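Local coordinates for protein alpha-fucosidase (Bifidobacterium bifidum, PDB 2EAB) that probably hydrolyses terminal alpha-1,2-linked L-fucose from glycans, the present chain being the catalytic piece of a longer, calcium-binding glycoside hydrolase, at residues A848-A853 with A879-F884; S783-T788 with V796-I801; E128-Q133 with G406-G411; T78-G83 with N487-W492. All blocks are in the same frame, centred on the assembly; numbering follows the deposited sequence.

Interaction 1 (A848-A853 with A879-F884)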
loop_
_atom_site.group_PDB
_atom_site.type_symbol
_atom_site.label_atom_id
_atom_site.label_comp_id
_atom_site.label_asym_id
_atom_site.label_seq_id
_atom_site.Cartn_x
_atom_site.Cartn_y
_atom_site.Cartn_z
ATOM N N ALA A 848 5.740 -8.427 26.556
ATOM C CA ALA A 848 4.619 -7.941 27.347
ATOM C C ALA A 848 3.386 -8.306 26.540
ATOM O O ALA A 848 3.170 -7.763 25.449
ATOM C CB ALA A 848 4.721 -6.440 27.575
ATOM N N VAL A 849 2.615 -9.264 27.050
ATOM C CA VAL A 849 1.574 -9.913 26.262
ATOM C C VAL A 849 0.199 -9.774 26.908
ATOM O O VAL A 849 -0.013 -10.223 28.044
ATOM C CB VAL A 849 1.901 -11.413 26.039
ATOM C CG1 VAL A 849 0.861 -12.058 25.141
ATOM C CG2 VAL A 849 3.296 -11.581 25.443
ATOM N N LYS A 850 -0.723 -9.143 26.178
ATOM C CA LYS A 850 -2.136 -9.122 26.529
ATOM C C LYS A 850 -2.813 -10.232 25.748
ATOM O O LYS A 850 -2.502 -10.451 24.574
ATOM C CB LYS A 850 -2.764 -7.780 26.149
ATOM C CG LYS A 850 -4.182 -7.584 26.673
ATOM C CD LYS A 850 -4.758 -6.226 26.297
ATOM C CE LYS A 850 -6.167 -6.070 26.846
ATOM N NZ LYS A 850 -6.756 -4.745 26.498
ATOM N N ILE A 851 -3.740 -10.934 26.393
ATOM C CA ILE A 851 -4.567 -11.901 25.685
ATOM C C ILE A 851 -6.003 -11.432 25.856
ATOM O O ILE A 851 -6.631 -11.659 26.895
ATOM C CB ILE A 851 -4.342 -13.359 26.171
ATOM C CG1 ILE A 851 -2.880 -13.766 25.947
ATOM C CG2 ILE A 851 -5.275 -14.319 25.433
ATOM C CD1 ILE A 851 -2.489 -15.109 26.546
ATOM N N THR A 852 -6.500 -10.721 24.851
ATOM C CA THR A 852 -7.814 -10.104 24.958
ATOM C C THR A 852 -8.906 -11.170 25.015
ATOM O O THR A 852 -9.838 -11.077 25.817
ATOM C CB THR A 852 -8.043 -9.107 23.816
ATOM O OG1 THR A 852 -7.130 -8.017 23.969
ATOM C CG2 THR A 852 -9.452 -8.555 23.840
ATOM N N ALA A 853 -8.773 -12.185 24.171
ATOM C CA ALA A 853 -9.699 -13.304 24.161
ATOM C C ALA A 853 -9.211 -14.393 25.119
ATOM O O ALA A 853 -8.682 -15.428 24.694
ATOM C CB ALA A 853 -9.865 -13.839 22.745
ATOM N N ALA A 879 -7.371 -5.181 33.154
ATOM C CA ALA A 879 -6.672 -5.851 32.055
ATOM C C ALA A 879 -5.268 -6.208 32.521
ATOM O O ALA A 879 -4.647 -5.439 33.252
ATOM C CB ALA A 879 -6.618 -4.963 30.821
ATOM N N SER A 880 -4.781 -7.374 32.098
ATOM C CA SER A 880 -3.468 -7.863 32.520
ATOM C C SER A 880 -2.529 -8.182 31.362
ATOM O O SER A 880 -2.975 -8.556 30.268
ATOM C CB SER A 880 -3.612 -9.107 33.397
ATOM O OG SER A 880 -4.158 -8.785 34.664
ATOM N N LEU A 881 -1.233 -8.027 31.621
ATOM C CA LEU A 881 -0.182 -8.518 30.735
ATOM C C LEU A 881 0.676 -9.549 31.448
ATOM O O LEU A 881 0.874 -9.480 32.668
ATOM C CB LEU A 881 0.746 -7.389 30.282
ATOM C CG LEU A 881 0.208 -6.080 29.721
ATOM C CD1 LEU A 881 1.386 -5.211 29.336
ATOM C CD2 LEU A 881 -0.687 -6.304 28.521
ATOM N N LEU A 882 1.190 -10.495 30.668
ATOM C CA LEU A 882 2.310 -11.335 31.072
ATOM C C LEU A 882 3.588 -10.668 30.597
ATOM O O LEU A 882 3.723 -10.351 29.411
ATOM C CB LEU A 882 2.192 -12.715 30.434
ATOM C CG LEU A 882 1.136 -13.644 31.025
ATOM C CD1 LEU A 882 0.759 -14.727 30.029
ATOM C CD2 LEU A 882 1.627 -14.261 32.334
ATOM N N VAL A 883 4.518 -10.447 31.518
ATOM C CA VAL A 883 5.763 -9.758 31.213
ATOM C C VAL A 883 6.934 -10.681 31.509
ATOM O O VAL A 883 7.071 -11.179 32.632
ATOM C CB VAL A 883 5.901 -8.445 32.027
ATOM C CG1 VAL A 883 7.221 -7.747 31.718
ATOM C CG2 VAL A 883 4.729 -7.512 31.742
ATOM N N PHE A 884 7.782 -10.905 30.512
ATOM C CA PHE A 884 8.916 -11.810 30.671
ATOM C C PHE A 884 10.078 -11.451 29.770
ATOM O O PHE A 884 9.895 -10.853 28.705
ATOM C CB PHE A 884 8.501 -13.284 30.498
ATOM C CG PHE A 884 7.767 -13.589 29.210
ATOM C CD1 PHE A 884 8.434 -14.180 28.138
ATOM C CD2 PHE A 884 6.402 -13.332 29.084
ATOM C CE1 PHE A 884 7.754 -14.493 26.956
ATOM C CE2 PHE A 884 5.721 -13.632 27.905
ATOM C CZ PHE A 884 6.395 -14.217 26.843
HETATM O O HOH W 1 -4.814 -10.036 28.932
#
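Val-849 and Leu-882 form an antiparallel hydrogen-bonded pair between strands 848-851 and 880-884, whose axes approach to 4.4 Å with their directions 150° apart. Val-849 N donates to Leu-882 O at 2.8 Å, and Leu-882 N returns the bond to Val-849 O at 2.9 Å. Ala-848 faces Val-883 as a non-hydrogen-bonded pair. Toward Ile-851 the strands diverge, and a water completes the link: it accepts from Ile-851 N at 2.9 Å and donates to Ser-880 O at 2.7 Å.

The side chains fall on two faces. On that of Ala-848, Lys-850 and Leu-881, the leucine reaches across with both branches: CD1 meets Ala-848 CB at 4.0 Å, while CD2 presses on Lys-850 CB at 3.5 Å, tighter than usual van der Waals contact. With CG anti to the carbonyl carbon (chi1 -49°), Leu-881 spans two residues of the neighbouring strand, Ala-848 and Lys-850, on the same face. The aliphatic chain of Lys-850 runs fully extended, its CE passing the methyl of Ala-879. On the other face, Val-849 CG2 approaches Phe-884 CE2 obliquely at 4.0 Å; the ring is placed there by a chi1 of 54°, which sets CG between backbone N and carbonyl carbon.

In the mixed sheet, strand 847-851 has the parallel strand 799-801 as its other neighbour, and strand 880-884 has the outermost strand 871-874 on its other side. Leu-882 and Phe-884 pack on strand 859-863 of a second sheet, whereas Ala-848, Leu-881 and Val-883 lie against Tyr-795 from strand 794-796.

Interaction 2 (S783-T788 with V796-I801)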
loop_
_atom_site.group_PDB
_atom_site.type_symbol
_atom_site.label_atom_id
_atom_site.label_comp_id
_atom_site.label_asym_id
_atom_site.label_seq_id
_atom_site.Cartn_x
_atom_site.Cartn_y
_atom_site.Cartn_z
ATOM N N SER A 783 -0.244 -4.398 18.176
ATOM C CA SER A 783 1.006 -4.191 18.895
ATOM C C SER A 783 1.424 -2.726 18.955
ATOM O O SER A 783 2.597 -2.426 19.162
ATOM C CB SER A 783 2.128 -5.062 18.309
ATOM O OG SER A 783 2.424 -4.721 16.963
ATOM N N ASN A 784 0.458 -1.824 18.795
ATOM C CA ASN A 784 0.745 -0.392 18.713
ATOM C C ASN A 784 0.491 0.385 19.993
ATOM O O ASN A 784 0.845 1.564 20.073
ATOM C CB ASN A 784 -0.100 0.252 17.616
ATOM C CG ASN A 784 -1.569 0.312 17.989
ATOM O OD1 ASN A 784 -2.212 -0.725 18.135
ATOM N ND2 ASN A 784 -2.099 1.513 18.164
ATOM N N SER A 785 -0.145 -0.235 20.979
ATOM C CA SER A 785 -0.575 0.530 22.142
ATOM C C SER A 785 0.436 0.503 23.282
ATOM O O SER A 785 1.437 -0.211 23.221
ATOM C CB SER A 785 -1.950 0.073 22.612
ATOM O OG SER A 785 -2.496 1.021 23.507
ATOM N N THR A 786 0.172 1.324 24.292
ATOM C CA THR A 786 0.971 1.381 25.510
ATOM C C THR A 786 0.062 1.108 26.700
ATOM O O THR A 786 -0.988 1.736 26.853
ATOM C CB THR A 786 1.665 2.745 25.650
ATOM O OG1 THR A 786 2.622 2.892 24.595
ATOM C CG2 THR A 786 2.380 2.873 26.991
ATOM N N PHE A 787 0.473 0.146 27.519
ATOM C CA PHE A 787 -0.241 -0.294 28.716
ATOM C C PHE A 787 0.374 0.402 29.919
ATOM O O PHE A 787 1.596 0.555 29.999
ATOM C CB PHE A 787 -0.053 -1.807 28.834
ATOM C CG PHE A 787 -0.825 -2.470 29.951
ATOM C CD1 PHE A 787 -2.055 -3.064 29.702
ATOM C CD2 PHE A 787 -0.272 -2.585 31.224
ATOM C CE1 PHE A 787 -2.739 -3.727 30.717
ATOM C CE2 PHE A 787 -0.951 -3.244 32.243
ATOM C CZ PHE A 787 -2.184 -3.815 31.987
ATOM N N THR A 788 -0.474 0.821 30.853
ATOM C CA THR A 788 0.006 1.411 32.101
ATOM C C THR A 788 -0.582 0.635 33.263
ATOM O O THR A 788 -1.800 0.626 33.444
ATOM C CB THR A 788 -0.386 2.897 32.226
ATOM O OG1 THR A 788 0.082 3.606 31.076
ATOM C CG2 THR A 788 0.228 3.520 33.477
ATOM N N VAL A 796 5.347 -0.337 26.339
ATOM C CA VAL A 796 5.139 0.277 25.038
ATOM C C VAL A 796 5.133 -0.796 23.959
ATOM O O VAL A 796 5.998 -1.680 23.946
ATOM C CB VAL A 796 6.239 1.325 24.757
ATOM C CG1 VAL A 796 6.084 1.928 23.371
ATOM C CG2 VAL A 796 6.219 2.424 25.818
ATOM N N ASN A 797 4.170 -0.700 23.042
ATOM C CA ASN A 797 4.041 -1.647 21.938
ATOM C C ASN A 797 3.884 -3.081 22.430
ATOM O O ASN A 797 4.497 -4.004 21.901
ATOM C CB ASN A 797 5.208 -1.496 20.948
ATOM C CG ASN A 797 5.185 -0.160 20.235
ATOM O OD1 ASN A 797 4.206 0.575 20.327
ATOM N ND2 ASN A 797 6.258 0.158 19.523
ATOM N N TYR A 798 3.046 -3.264 23.446
ATOM C CA TYR A 798 2.797 -4.600 23.966
ATOM C C TYR A 798 2.080 -5.445 22.914
ATOM O O TYR A 798 1.327 -4.923 22.074
ATOM C CB TYR A 798 2.013 -4.552 25.289
ATOM C CG TYR A 798 0.594 -4.031 25.183
ATOM C CD1 TYR A 798 -0.464 -4.892 24.899
ATOM C CD2 TYR A 798 0.306 -2.686 25.393
ATOM C CE1 TYR A 798 -1.774 -4.429 24.806
ATOM C CE2 TYR A 798 -1.003 -2.209 25.304
ATOM C CZ TYR A 798 -2.032 -3.088 25.003
ATOM O OH TYR A 798 -3.335 -2.652 24.905
ATOM N N THR A 799 2.349 -6.743 22.952
ATOM C CA THR A 799 1.763 -7.704 22.033
ATOM C C THR A 799 0.356 -8.036 22.502
ATOM O O THR A 799 0.182 -8.559 23.604
ATOM C CB THR A 799 2.610 -8.988 21.999
ATOM O OG1 THR A 799 3.972 -8.656 21.717
ATOM C CG2 THR A 799 2.095 -9.974 20.962
ATOM N N ASN A 800 -0.641 -7.741 21.670
ATOM C CA ASN A 800 -2.040 -7.930 22.030
ATOM C C ASN A 800 -2.666 -9.017 21.171
ATOM O O ASN A 800 -2.923 -8.816 19.978
ATOM C CB ASN A 800 -2.798 -6.604 21.905
ATOM C CG ASN A 800 -4.209 -6.673 22.450
ATOM O OD1 ASN A 800 -4.704 -7.750 22.799
ATOM N ND2 ASN A 800 -4.868 -5.520 22.519
ATOM N N ILE A 801 -2.885 -10.173 21.793
ATOM C CA ILE A 801 -3.405 -11.361 21.136
ATOM C C ILE A 801 -4.932 -11.319 21.046
ATOM O O ILE A 801 -5.625 -11.151 22.054
ATOM C CB ILE A 801 -2.965 -12.637 21.905
ATOM C CG1 ILE A 801 -1.435 -12.711 22.040
ATOM C CG2 ILE A 801 -3.556 -13.902 21.287
ATOM C CD1 ILE A 801 -0.665 -12.779 20.725
HETATM O O HOH W 2 3.129 1.975 18.415
HETATM O O HOH W 3 -0.682 -3.027 21.462
#
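This contact lies at the base of a beta hairpin (strands 786-788 and 794-796), where Thr-786 and Val-796 form an antiparallel non-hydrogen-bonded pair with side chains alongside each other. Beyond them, Ser-785 O receives two weak bonds, from Asn-797 N at 2.8 Å (N-H...O angle 124°) and from Tyr-798 N at 3.5 Å. One water donates to Asn-784 O at 2.9 Å and to Asn-797 OD1 at 2.6 Å; another joins Ser-785 N to Tyr-798 O. The oxygen of the second water sits 3.6 Å above the plane of the Tyr-798 ring, over its centre.

The opposite ring face receives the edge of Phe-787 in a T-shaped stack, centroids 5.9 Å apart and planes at 81°; with CG between backbone N and carbonyl carbon (chi1 66°), Tyr-798 brings its ring over to Phe-787. Phe-787 CB also touches Tyr-798 CD2 at 3.6 Å. Asp-695 accepts from both Tyr-798 OH and Ser-785 OG. A leucine in place of Tyr-798 would probably deprive the Phe-787 edge of its aromatic face and Asp-695 of a phenolic partner.

Asn-784 and Asn-797 lie near Asp-690 and Glu-520, respectively, which bind calcium in another structure of this protein; none is modelled here, and Asn-797 ND2 bonds to a Tris molecule, probably from the crystallisation liquor. The Thr-786/Val-796 pair belongs to a two-stranded antiparallel hairpin, from whose base the chain passes through Asn-797 and Tyr-798 into strand 799-801 of the mixed sheet.

Interaction 3 (E128-Q133 with G406-G411)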
loop_
_atom_site.group_PDB
_atom_site.type_symbol
_atom_site.label_atom_id
_atom_site.label_comp_id
_atom_site.label_asym_id
_atom_site.label_seq_id
_atom_site.Cartn_x
_atom_site.Cartn_y
_atom_site.Cartn_z
ATOM N N GLU A 128 0.174 22.572 -12.678
ATOM C CA GLU A 128 -0.849 22.872 -13.683
ATOM C C GLU A 128 -0.710 22.115 -14.994
ATOM O O GLU A 128 -1.695 21.967 -15.718
ATOM C CB GLU A 128 -0.919 24.372 -13.970
ATOM C CG GLU A 128 -1.079 25.254 -12.735
ATOM C CD GLU A 128 0.243 25.604 -12.056
ATOM O OE1 GLU A 128 1.317 25.198 -12.553
ATOM O OE2 GLU A 128 0.205 26.302 -11.020
ATOM N N ASN A 129 0.496 21.647 -15.302
ATOM C CA ASN A 129 0.779 21.038 -16.600
ATOM C C ASN A 129 0.663 19.520 -16.530
ATOM O O ASN A 129 1.538 18.849 -15.973
ATOM C CB ASN A 129 2.166 21.463 -17.099
ATOM C CG ASN A 129 2.445 21.009 -18.536
ATOM O OD1 ASN A 129 1.813 20.085 -19.041
ATOM N ND2 ASN A 129 3.405 21.656 -19.194
ATOM N N ALA A 130 -0.423 18.986 -17.086
ATOM C CA ALA A 130 -0.700 17.551 -17.017
ATOM C C ALA A 130 0.334 16.691 -17.747
ATOM O O ALA A 130 0.501 15.518 -17.409
ATOM C CB ALA A 130 -2.100 17.252 -17.527
ATOM N N ALA A 131 1.006 17.267 -18.746
ATOM C CA ALA A 131 2.086 16.580 -19.458
ATOM C C ALA A 131 3.339 16.459 -18.598
ATOM O O ALA A 131 4.096 15.501 -18.736
ATOM C CB ALA A 131 2.405 17.292 -20.760
ATOM N N GLU A 132 3.569 17.447 -17.737
ATOM C CA GLU A 132 4.673 17.382 -16.773
ATOM C C GLU A 132 4.371 16.403 -15.651
ATOM O O GLU A 132 5.255 15.682 -15.188
ATOM C CB GLU A 132 4.946 18.748 -16.156
ATOM C CG GLU A 132 5.658 19.744 -17.049
ATOM C CD GLU A 132 6.068 20.989 -16.292
ATOM O OE1 GLU A 132 5.514 21.243 -15.200
ATOM O OE2 GLU A 132 6.957 21.713 -16.785
ATOM N N GLN A 133 3.126 16.394 -15.190
ATOM C CA GLN A 133 2.746 15.473 -14.135
ATOM C C GLN A 133 2.898 14.040 -14.630
ATOM O O GLN A 133 3.529 13.211 -13.976
ATOM C CB GLN A 133 1.313 15.727 -13.694
ATOM C CG GLN A 133 0.915 14.864 -12.508
ATOM C CD GLN A 133 -0.392 15.280 -11.865
ATOM O OE1 GLN A 133 -1.006 16.291 -12.235
ATOM N NE2 GLN A 133 -0.818 14.502 -10.876
ATOM N N GLY A 406 -2.269 6.683 -21.480
ATOM C CA GLY A 406 -2.314 7.930 -22.234
ATOM C C GLY A 406 -1.168 8.788 -21.738
ATOM O O GLY A 406 -0.519 8.439 -20.746
ATOM N N ASP A 407 -0.912 9.909 -22.403
ATOM C CA ASP A 407 0.272 10.711 -22.079
ATOM C C ASP A 407 0.154 11.511 -20.788
ATOM O O ASP A 407 1.126 11.630 -20.041
ATOM C CB ASP A 407 0.590 11.693 -23.211
ATOM C CG ASP A 407 1.372 11.069 -24.349
ATOM O OD1 ASP A 407 1.553 9.828 -24.386
ATOM O OD2 ASP A 407 1.783 11.850 -25.237
ATOM N N ASN A 408 -1.016 12.086 -20.538
ATOM C CA ASN A 408 -1.143 13.125 -19.522
ATOM C C ASN A 408 -1.873 12.671 -18.266
ATOM O O ASN A 408 -2.697 11.748 -18.309
ATOM C CB ASN A 408 -1.858 14.349 -20.105
ATOM C CG ASN A 408 -1.031 15.088 -21.156
ATOM O OD1 ASN A 408 0.130 14.778 -21.397
ATOM N ND2 ASN A 408 -1.629 16.111 -21.751
ATOM N N ALA A 409 -1.579 13.348 -17.157
ATOM C CA ALA A 409 -2.295 13.138 -15.908
ATOM C C ALA A 409 -3.786 13.390 -16.078
ATOM O O ALA A 409 -4.206 14.169 -16.951
ATOM C CB ALA A 409 -1.740 14.045 -14.837
ATOM N N HIS A 410 -4.576 12.731 -15.231
ATOM C CA HIS A 410 -6.030 12.886 -15.214
ATOM C C HIS A 410 -6.599 12.658 -16.625
ATOM O O HIS A 410 -7.516 13.363 -17.067
ATOM C CB HIS A 410 -6.427 14.267 -14.651
ATOM C CG HIS A 410 -5.675 14.674 -13.410
ATOM N ND1 HIS A 410 -5.942 14.150 -12.165
ATOM C CD2 HIS A 410 -4.676 15.572 -13.229
ATOM C CE1 HIS A 410 -5.135 14.697 -11.272
ATOM N NE2 HIS A 410 -4.358 15.565 -11.892
ATOM N N GLY A 411 -6.037 11.664 -17.311
ATOM C CA GLY A 411 -6.378 11.350 -18.696
ATOM C C GLY A 411 -7.095 10.020 -18.824
ATOM O O GLY A 411 -8.214 9.865 -18.332
#
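Ala-409 N donates to Ala-130 O at 3.0 Å, the one direct hydrogen bond assigned between segments 128-133 and 406-411. It is nearly straight at the hydrogen, 173°, yet the donor stands above the carbonyl plane, 39° out of it, and so does not use a lone-pair direction. The acceptor belongs to the first turn of helix 130-133.

Van der Waals contacts flank this bond. Ala-409 CB lies under the flank of Gln-133, 3.6 Å from its CG and 3.5 Å from its CD. The glutamine chain is extended, with CG anti to the backbone N (chi1 -175°), which lays its length over that methyl. Ala-130 CB meets Asn-408 CB at 3.9 Å.

Among the polar groups, Asn-408 OD1 rests 3.4 Å from Ala-131 CB, and the imidazole of His-410 stands roughly at a right angle to the Gln-133 amide. Polar ends are held mainly by neighbours: Gln-133 NE2 bonds to Glu-486, tying the amide to the catalytic domain, and Asp-407 bonds to Ser-216.

Capping keeps the helix start in shape. Asn-129 OD1 accepts from Ala-131 N at 2.9 Å, and weakly from Glu-132 N at 3.4 Å, the backbone amides of the first turn. It is a classical Asn N-cap on a short helix, here docked through its first carbonyl on a loop where the N-terminal domain meets the catalytic domain.

Interaction 4 (T78-G83 with N487-W492)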
loop_
_atom_site.group_PDB
_atom_site.type_symbol
_atom_site.label_atom_id
_atom_site.label_comp_id
_atom_site.label_asym_id
_atom_site.label_seq_id
_atom_site.Cartn_x
_atom_site.Cartn_y
_atom_site.Cartn_z
ATOM N N THR A 78 8.272 1.126 -14.306
ATOM C CA THR A 78 8.855 2.445 -14.553
ATOM C C THR A 78 8.355 3.138 -15.817
ATOM O O THR A 78 8.870 4.201 -16.169
ATOM C CB THR A 78 10.410 2.421 -14.575
ATOM O OG1 THR A 78 10.879 1.713 -15.731
ATOM C CG2 THR A 78 10.973 1.775 -13.313
ATOM N N LEU A 79 7.355 2.564 -16.490
ATOM C CA LEU A 79 6.844 3.171 -17.720
ATOM C C LEU A 79 5.899 4.310 -17.362
ATOM O O LEU A 79 4.679 4.153 -17.300
ATOM C CB LEU A 79 6.187 2.141 -18.643
ATOM C CG LEU A 79 6.036 2.636 -20.089
ATOM C CD1 LEU A 79 7.386 2.687 -20.806
ATOM C CD2 LEU A 79 5.069 1.771 -20.859
ATOM N N TRP A 80 6.516 5.464 -17.121
ATOM C CA TRP A 80 5.868 6.652 -16.597
ATOM C C TRP A 80 6.130 7.837 -17.521
ATOM O O TRP A 80 7.283 8.143 -17.824
ATOM C CB TRP A 80 6.472 6.969 -15.223
ATOM C CG TRP A 80 5.704 6.470 -14.040
ATOM C CD1 TRP A 80 5.811 5.260 -13.408
ATOM C CD2 TRP A 80 4.729 7.216 -13.320
ATOM N NE1 TRP A 80 4.939 5.216 -12.334
ATOM C CE2 TRP A 80 4.264 6.407 -12.263
ATOM C CE3 TRP A 80 4.206 8.507 -13.466
ATOM C CZ2 TRP A 80 3.286 6.846 -11.363
ATOM C CZ3 TRP A 80 3.242 8.942 -12.579
ATOM C CH2 TRP A 80 2.789 8.112 -11.542
ATOM N N THR A 81 5.066 8.498 -17.967
ATOM C CA THR A 81 5.210 9.795 -18.621
ATOM C C THR A 81 5.395 10.883 -17.556
ATOM O O THR A 81 5.287 10.615 -16.361
ATOM C CB THR A 81 3.999 10.136 -19.507
ATOM O OG1 THR A 81 2.813 10.093 -18.710
ATOM C CG2 THR A 81 3.871 9.168 -20.682
ATOM N N GLY A 82 5.677 12.105 -18.000
ATOM C CA GLY A 82 5.943 13.232 -17.115
ATOM C C GLY A 82 7.419 13.404 -16.809
ATOM O O GLY A 82 8.274 12.692 -17.342
ATOM N N GLY A 83 7.723 14.370 -15.947
ATOM C CA GLY A 83 9.081 14.539 -15.451
ATOM C C GLY A 83 9.988 15.304 -16.395
ATOM O O GLY A 83 9.533 15.905 -17.372
ATOM N N ASN A 487 1.523 12.248 -6.313
ATOM C CA ASN A 487 2.946 12.064 -6.525
ATOM C C ASN A 487 3.195 11.140 -7.707
ATOM O O ASN A 487 2.276 10.471 -8.195
ATOM C CB ASN A 487 3.597 11.562 -5.236
ATOM C CG ASN A 487 3.841 12.684 -4.252
ATOM O OD1 ASN A 487 4.878 13.344 -4.304
ATOM N ND2 ASN A 487 2.875 12.933 -3.375
ATOM N N THR A 488 4.432 11.138 -8.194
ATOM C CA THR A 488 4.756 10.424 -9.426
ATOM C C THR A 488 6.125 9.757 -9.302
ATOM O O THR A 488 6.721 9.731 -8.225
ATOM C CB THR A 488 4.785 11.374 -10.643
ATOM O OG1 THR A 488 5.930 12.223 -10.535
ATOM C CG2 THR A 488 3.508 12.202 -10.754
ATOM N N ALA A 489 6.632 9.246 -10.418
ATOM C CA ALA A 489 7.985 8.704 -10.487
ATOM C C ALA A 489 9.067 9.794 -10.530
ATOM O O ALA A 489 10.258 9.477 -10.463
ATOM C CB ALA A 489 8.114 7.784 -11.695
ATOM N N TYR A 490 8.667 11.062 -10.644
ATOM C CA TYR A 490 9.594 12.138 -11.011
ATOM C C TYR A 490 9.612 13.341 -10.066
ATOM O O TYR A 490 9.841 14.482 -10.496
ATOM C CB TYR A 490 9.303 12.614 -12.437
ATOM C CG TYR A 490 9.380 11.535 -13.488
ATOM C CD1 TYR A 490 10.592 10.925 -13.792
ATOM C CD2 TYR A 490 8.248 11.141 -14.198
ATOM C CE1 TYR A 490 10.677 9.947 -14.763
ATOM C CE2 TYR A 490 8.318 10.150 -15.170
ATOM C CZ TYR A 490 9.542 9.563 -15.452
ATOM O OH TYR A 490 9.647 8.582 -16.414
ATOM N N GLY A 491 9.399 13.108 -8.775
ATOM C CA GLY A 491 9.510 14.203 -7.816
ATOM C C GLY A 491 8.493 15.318 -8.019
ATOM O O GLY A 491 8.823 16.500 -7.876
ATOM N N TRP A 492 7.257 14.926 -8.340
ATOM C CA TRP A 492 6.111 15.833 -8.449
ATOM C C TRP A 492 5.591 16.110 -7.035
ATOM O O TRP A 492 4.542 15.601 -6.609
ATOM C CB TRP A 492 5.043 15.172 -9.309
ATOM C CG TRP A 492 3.873 16.016 -9.716
ATOM C CD1 TRP A 492 2.605 15.955 -9.215
ATOM C CD2 TRP A 492 3.846 16.998 -10.757
ATOM N NE1 TRP A 492 1.789 16.855 -9.867
ATOM C CE2 TRP A 492 2.527 17.500 -10.822
ATOM C CE3 TRP A 492 4.810 17.508 -11.634
ATOM C CZ2 TRP A 492 2.149 18.479 -11.737
ATOM C CZ3 TRP A 492 4.429 18.479 -12.547
ATOM C CH2 TRP A 492 3.112 18.959 -12.585
#
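Tyr-490 and Ala-489 are packed tightly against Trp-80 and the glycines after it, whereas the ends of the two loops meet loosely. Tyr-490 OH donates to Trp-80 O at 2.8 Å, tilted from the carbonyl plane, and that oxygen also accepts from Asn-238. Tyr-490 CG is anti to the carbonyl carbon (chi1 -57°), which carries the hydroxyl to this acceptor. Gly-82 O stands over one face of the phenol, 3.3 Å from Tyr-490 CE2, and Thr-81 O lies at its edge. At Gly-83, CA is 3.6 Å from Tyr-490 CB; a side chain there would collide with the ring.

The methyl of Ala-489 is wedged between two aromatic rings. It makes a CH-pi contact with the five-membered ring of Trp-80, 3.7 Å from the centroid and 15° off the normal, and it also lies over the Tyr-490 face opposite Gly-82 O. Farther along the indole, Trp-80 CZ3 meets Thr-488 CB at 3.5 Å. Thr-488 OG1 accepts from Tyr-490 N at 3.0 Å, an ST turn that steadies the segment. Cutting Trp-80 back to an alanine is likely to open a gap beside Thr-488 and to leave the Ala-489 methyl without its indole face.

The looser margin is also buried: Trp-80 CH2 only approaches Asn-487 O at 4.1 Å, and Thr-78, near a calcium-bound Glu-77, barely touches the other loop. Ala-489 N, over the indole, has no hydrogen-bond partner in the model. Between these two loops the chemistry is mainly aromatic and apolar, with one direct hydrogen bond, where the N-terminal and catalytic domains meet.

Overall arrangement
From the N terminus, residues 78-83 open the longest closure, interaction 4, which ends at 487-492. Interaction 3 is nested inside it, running from 128-133 to 406-411. Both tie the N-terminal domain to the catalytic domain, and they touch, with centres about 10 Å apart: Thr-81 OG1 and Asp-407 O lie 2.6 Å apart, probably hydrogen-bonded. Interactions 2 and 1 then follow in series, closing short loops without crossing the others. They lie across the chain's centre, interaction 1 about 47 Å from interaction 4 between centres. Both reach the same mixed sheet, where strand 799-801 from interaction 2 is next to strand 847-851 from interaction 1.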